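Ribosome-inactivating protein (Lychnis chalcedonica, PDB 2G5X) is a plant ribosome-inactivating protein, a single-chain member of that family with a mixed sheet and a largely helical remainder. Local coordinates at residues V128-L140 against S188-N201. Residues are numbered along the deposited sequence; the frame is centred on the assembly and turned at random. Where two conformers were deposited one is given.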
loop_
_atom_site.group_PDB
_atom_site.type_symbol
_atom_site.label_atom_id
_atom_site.label_comp_id
_atom_site.label_asym_id
_atom_site.label_seq_id
_atom_site.Cartn_x
_atom_site.Cartn_y
_atom_site.Cartn_z
ATOM N N VAL A 128 -3.942 0.446 -17.436
ATOM C CA VAL A 128 -2.500 0.688 -17.480
ATOM C C VAL A 128 -1.764 -0.356 -16.635
ATOM O O VAL A 128 -2.286 -0.833 -15.625
ATOM C CB VAL A 128 -2.150 2.116 -16.974
ATOM C CG1 VAL A 128 -2.445 2.238 -15.492
ATOM C CG2 VAL A 128 -0.692 2.436 -17.264
ATOM N N SER A 129 -0.552 -0.706 -17.051
ATOM C CA SER A 129 0.249 -1.707 -16.352
ATOM C C SER A 129 1.038 -1.171 -15.161
ATOM O O SER A 129 1.267 0.036 -15.040
ATOM C CB SER A 129 1.231 -2.351 -17.327
ATOM O OG SER A 129 2.166 -1.390 -17.792
ATOM N N ARG A 130 1.456 -2.086 -14.288
ATOM C CA ARG A 130 2.253 -1.738 -13.113
ATOM C C ARG A 130 3.533 -1.069 -13.593
ATOM O O ARG A 130 4.023 -0.122 -12.981
ATOM C CB ARG A 130 2.647 -2.994 -12.325
ATOM C CG ARG A 130 1.521 -3.703 -11.601
ATOM C CD ARG A 130 1.942 -5.114 -11.178
ATOM N NE ARG A 130 2.986 -5.135 -10.153
ATOM C CZ ARG A 130 3.628 -6.236 -9.766
ATOM N NH1 ARG A 130 3.335 -7.405 -10.322
ATOM N NH2 ARG A 130 4.560 -6.175 -8.823
ATOM N N GLU A 131 4.069 -1.583 -14.696
ATOM C CA GLU A 131 5.310 -1.071 -15.261
ATOM C C GLU A 131 5.284 0.375 -15.744
ATOM O O GLU A 131 6.259 1.102 -15.545
ATOM C CB GLU A 131 5.785 -1.972 -16.404
ATOM C CG GLU A 131 6.325 -3.321 -15.951
ATOM C CD GLU A 131 5.264 -4.404 -15.911
ATOM O OE1 GLU A 131 4.068 -4.072 -15.770
ATOM O OE2 GLU A 131 5.634 -5.594 -16.013
ATOM N N LYS A 132 4.190 0.808 -16.367
ATOM C CA LYS A 132 4.160 2.178 -16.863
ATOM C C LYS A 132 3.238 3.161 -16.154
ATOM O O LYS A 132 3.103 4.303 -16.586
ATOM C CB LYS A 132 3.890 2.193 -18.373
ATOM C CG LYS A 132 2.528 1.725 -18.830
ATOM C CD LYS A 132 2.549 1.581 -20.351
ATOM C CE LYS A 132 1.163 1.421 -20.943
ATOM N NZ LYS A 132 0.329 2.632 -20.735
ATOM N N LEU A 133 2.615 2.728 -15.065
ATOM C CA LEU A 133 1.744 3.612 -14.296
ATOM C C LEU A 133 2.581 4.768 -13.737
ATOM O O LEU A 133 3.639 4.543 -13.143
ATOM C CB LEU A 133 1.100 2.839 -13.141
ATOM C CG LEU A 133 0.342 3.649 -12.084
ATOM C CD1 LEU A 133 -0.844 4.363 -12.711
ATOM C CD2 LEU A 133 -0.119 2.712 -10.980
ATOM N N SER A 134 2.115 5.999 -13.937
ATOM C CA SER A 134 2.831 7.171 -13.437
ATOM C C SER A 134 2.746 7.234 -11.910
ATOM O O SER A 134 1.654 7.303 -11.346
ATOM C CB SER A 134 2.237 8.443 -14.048
ATOM O OG SER A 134 2.729 8.667 -15.353
ATOM N N LEU A 135 3.906 7.220 -11.256
ATOM C CA LEU A 135 3.993 7.257 -9.796
ATOM C C LEU A 135 4.593 8.571 -9.297
ATOM O O LEU A 135 5.329 9.239 -10.021
ATOM C CB LEU A 135 4.868 6.104 -9.300
ATOM C CG LEU A 135 4.578 4.704 -9.849
ATOM C CD1 LEU A 135 5.629 3.733 -9.328
ATOM C CD2 LEU A 135 3.178 4.264 -9.454
ATOM N N GLY A 136 4.281 8.929 -8.054
ATOM C CA GLY A 136 4.812 10.152 -7.476
ATOM C C GLY A 136 3.775 10.943 -6.701
ATOM O O GLY A 136 2.584 10.647 -6.766
ATOM N N VAL A 137 4.229 11.952 -5.962
ATOM C CA VAL A 137 3.332 12.785 -5.167
ATOM C C VAL A 137 2.182 13.418 -5.958
ATOM O O VAL A 137 1.020 13.297 -5.566
ATOM C CB VAL A 137 4.128 13.893 -4.434
ATOM C CG1 VAL A 137 3.175 14.889 -3.773
ATOM C CG2 VAL A 137 5.031 13.254 -3.382
ATOM N N SER A 138 2.494 14.087 -7.063
ATOM C CA SER A 138 1.452 14.723 -7.864
ATOM C C SER A 138 0.474 13.699 -8.432
ATOM O O SER A 138 -0.734 13.927 -8.447
ATOM C CB SER A 138 2.077 15.531 -9.002
ATOM O OG SER A 138 2.945 16.522 -8.482
ATOM N N SER A 139 1.006 12.568 -8.889
ATOM C CA SER A 139 0.177 11.506 -9.451
ATOM C C SER A 139 -0.813 10.995 -8.409
ATOM O O SER A 139 -1.999 10.803 -8.698
ATOM C CB SER A 139 1.059 10.352 -9.937
ATOM O OG SER A 139 1.984 10.792 -10.918
ATOM N N LEU A 140 -0.323 10.770 -7.194
ATOM C CA LEU A 140 -1.180 10.281 -6.123
ATOM C C LEU A 140 -2.226 11.322 -5.716
ATOM O O LEU A 140 -3.379 10.975 -5.448
ATOM C CB LEU A 140 -0.329 9.872 -4.913
ATOM C CG LEU A 140 -1.094 9.322 -3.708
ATOM C CD1 LEU A 140 -2.021 8.188 -4.141
ATOM C CD2 LEU A 140 -0.098 8.840 -2.657
ATOM N N SER A 188 8.549 14.991 -8.984
ATOM C CA SER A 188 8.238 14.579 -10.346
ATOM C C SER A 188 7.481 13.262 -10.342
ATOM O O SER A 188 7.039 12.790 -9.296
ATOM C CB SER A 188 9.535 14.405 -11.138
ATOM O OG SER A 188 9.292 14.398 -12.534
ATOM N N SER A 189 7.329 12.681 -11.527
ATOM C CA SER A 189 6.655 11.399 -11.670
ATOM C C SER A 189 7.603 10.447 -12.388
ATOM O O SER A 189 8.492 10.883 -13.120
ATOM C CB SER A 189 5.372 11.555 -12.486
ATOM O OG SER A 189 5.668 11.889 -13.827
ATOM N N PHE A 190 7.426 9.149 -12.165
ATOM C CA PHE A 190 8.265 8.153 -12.818
ATOM C C PHE A 190 7.512 6.835 -12.951
ATOM O O PHE A 190 6.480 6.631 -12.308
ATOM C CB PHE A 190 9.573 7.929 -12.038
ATOM C CG PHE A 190 9.405 7.152 -10.755
ATOM C CD1 PHE A 190 8.853 7.748 -9.625
ATOM C CD2 PHE A 190 9.798 5.817 -10.684
ATOM C CE1 PHE A 190 8.696 7.025 -8.441
ATOM C CE2 PHE A 190 9.646 5.085 -9.509
ATOM C CZ PHE A 190 9.093 5.690 -8.383
ATOM N N GLU A 191 8.034 5.955 -13.802
ATOM C CA GLU A 191 7.445 4.640 -14.042
ATOM C C GLU A 191 8.370 3.574 -13.447
ATOM O O GLU A 191 9.590 3.651 -13.598
ATOM C CB GLU A 191 7.278 4.421 -15.551
ATOM C CG GLU A 191 6.371 5.451 -16.218
ATOM C CD GLU A 191 6.322 5.316 -17.730
ATOM O OE1 GLU A 191 5.535 6.052 -18.361
ATOM O OE2 GLU A 191 7.069 4.484 -18.289
ATOM N N ALA A 192 7.790 2.584 -12.771
ATOM C CA ALA A 192 8.575 1.527 -12.134
ATOM C C ALA A 192 9.448 0.715 -13.094
ATOM O O ALA A 192 10.623 0.479 -12.819
ATOM C CB ALA A 192 7.651 0.588 -11.356
ATOM N N GLY A 193 8.874 0.278 -14.209
ATOM C CA GLY A 193 9.646 -0.505 -15.161
ATOM C C GLY A 193 9.606 -1.999 -14.891
ATOM O O GLY A 193 9.171 -2.441 -13.823
ATOM N N ALA A 194 10.090 -2.777 -15.856
ATOM C CA ALA A 194 10.088 -4.233 -15.766
ATOM C C ALA A 194 10.970 -4.866 -14.687
ATOM O O ALA A 194 10.553 -5.833 -14.050
ATOM C CB ALA A 194 10.440 -4.829 -17.129
ATOM N N ARG A 195 12.178 -4.344 -14.474
ATOM C CA ARG A 195 13.057 -4.944 -13.475
ATOM C C ARG A 195 12.512 -4.786 -12.056
ATOM O O ARG A 195 12.538 -5.736 -11.269
ATOM C CB ARG A 195 14.477 -4.364 -13.565
ATOM C CG ARG A 195 15.482 -5.150 -12.727
ATOM C CD ARG A 195 16.918 -4.665 -12.884
ATOM N NE ARG A 195 17.804 -5.370 -11.958
ATOM C CZ ARG A 195 18.245 -6.614 -12.129
ATOM N NH1 ARG A 195 17.899 -7.312 -13.206
ATOM N NH2 ARG A 195 19.016 -7.173 -11.205
ATOM N N ILE A 196 12.019 -3.592 -11.729
ATOM C CA ILE A 196 11.455 -3.354 -10.404
ATOM C C ILE A 196 10.200 -4.198 -10.209
ATOM O O ILE A 196 9.925 -4.665 -9.106
ATOM C CB ILE A 196 11.107 -1.856 -10.188
ATOM C CG1 ILE A 196 12.392 -1.066 -9.933
ATOM C CG2 ILE A 196 10.139 -1.701 -9.012
ATOM C CD1 ILE A 196 12.190 0.430 -9.799
ATOM N N THR A 197 9.440 -4.394 -11.281
ATOM C CA THR A 197 8.228 -5.200 -11.202
ATOM C C THR A 197 8.595 -6.652 -10.865
ATOM O O THR A 197 7.921 -7.300 -10.064
ATOM C CB THR A 197 7.432 -5.141 -12.529
ATOM O OG1 THR A 197 7.011 -3.790 -12.772
ATOM C CG2 THR A 197 6.204 -6.038 -12.462
ATOM N N LEU A 198 9.672 -7.155 -11.464
ATOM C CA LEU A 198 10.118 -8.525 -11.202
ATOM C C LEU A 198 10.690 -8.623 -9.786
ATOM O O LEU A 198 10.526 -9.638 -9.103
ATOM C CB LEU A 198 11.177 -8.946 -12.224
ATOM C CG LEU A 198 11.660 -10.398 -12.146
ATOM C CD1 LEU A 198 10.481 -11.349 -12.317
ATOM C CD2 LEU A 198 12.703 -10.642 -13.229
ATOM N N LEU A 199 11.372 -7.565 -9.354
ATOM C CA LEU A 199 11.937 -7.529 -8.010
ATOM C C LEU A 199 10.799 -7.670 -6.999
ATOM O O LEU A 199 10.879 -8.469 -6.061
ATOM C CB LEU A 199 12.670 -6.203 -7.784
ATOM C CG LEU A 199 13.153 -5.905 -6.364
ATOM C CD1 LEU A 199 14.146 -6.974 -5.897
ATOM C CD2 LEU A 199 13.802 -4.532 -6.343
ATOM N N GLU A 200 9.745 -6.883 -7.199
ATOM C CA GLU A 200 8.577 -6.914 -6.324
ATOM C C GLU A 200 7.968 -8.312 -6.266
ATOM O O GLU A 200 7.570 -8.780 -5.201
ATOM C CB GLU A 200 7.519 -5.917 -6.814
ATOM C CG GLU A 200 7.888 -4.455 -6.587
ATOM C CD GLU A 200 6.918 -3.485 -7.245
ATOM O OE1 GLU A 200 7.038 -2.267 -6.998
ATOM O OE2 GLU A 200 6.041 -3.933 -8.011
ATOM N N ASN A 201 7.889 -8.976 -7.413
ATOM C CA ASN A 201 7.319 -10.319 -7.457
ATOM C C ASN A 201 8.104 -11.323 -6.618
ATOM O O ASN A 201 7.544 -12.319 -6.156
ATOM C CB ASN A 201 7.248 -10.828 -8.899
ATOM C CG ASN A 201 6.249 -10.060 -9.742
ATOM O OD1 ASN A 201 5.397 -9.344 -9.220
ATOM N ND2 ASN A 201 6.337 -10.225 -11.056
HETATM O O HOH W 1 4.923 2.279 -12.317
HETATM O O HOH W 2 8.301 1.941 -17.838
HETATM O O HOH W 3 4.365 8.151 -17.131
HETATM O O HOH W 4 5.213 14.562 -7.913
HETATM O O HOH W 5 3.792 12.358 -9.508
#
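A single antiparallel bridge joins the loop leading into helix 137-145 to the one leading into helix 193-201, in the helical part of this ribosome-inactivating protein fold. Leu135 and Phe190 form its hydrogen-bonded pair: Leu135 N donates to Phe190 O at 2.8 Å, and Phe190 N returns a bond to Leu135 O. The same Leu135 O takes a CA-H...O contact from Ser189 CA at 3.0 Å. With chi1 at 74°, CG of Phe190 lies between its own backbone N and carbonyl carbon, and although the side chain starts away from segment 128-140, the ring folds back until Leu135 CB sits over one face, 4.0 Å from Phe190 CE1. Farther along, Gly193 N donates to Glu131 O at 3.0 Å. Between these bonds one water ties the backbones together, donating to Arg130 O and Leu133 O while accepting from Ala192 N.

Arg130 carries the contact onto the helix. A bend at chi3 (67°) helps bring its guanidinium against Thr197, whose CG2 lies over the centre of one face, 3.7 Å from CZ of Arg130. Two partners meet its edge: NH2 makes a 2.8 Å salt bridge to the anti lone pair of Glu200 OE2, which is tilted somewhat out of the guanidinium plane although the two groups are nearly coplanar, and NH1 reaches a lone pair of Asn201 OD1, which lies in that plane, at 3.0 Å. Face packing and edge bonds together limit how the group can turn. Beside it, Glu131 CG lies 3.3 Å from Thr197 OG1, a hydroxyl that itself donates to Gly193 O.

Leu133, Leu135 and Ala192 pack on helix 154-173, Phe190 rests on Val181 and Arg184 of helix 175-184, and Tyr119 makes a cation-pi contact with Arg130 from the start of helix 119-126.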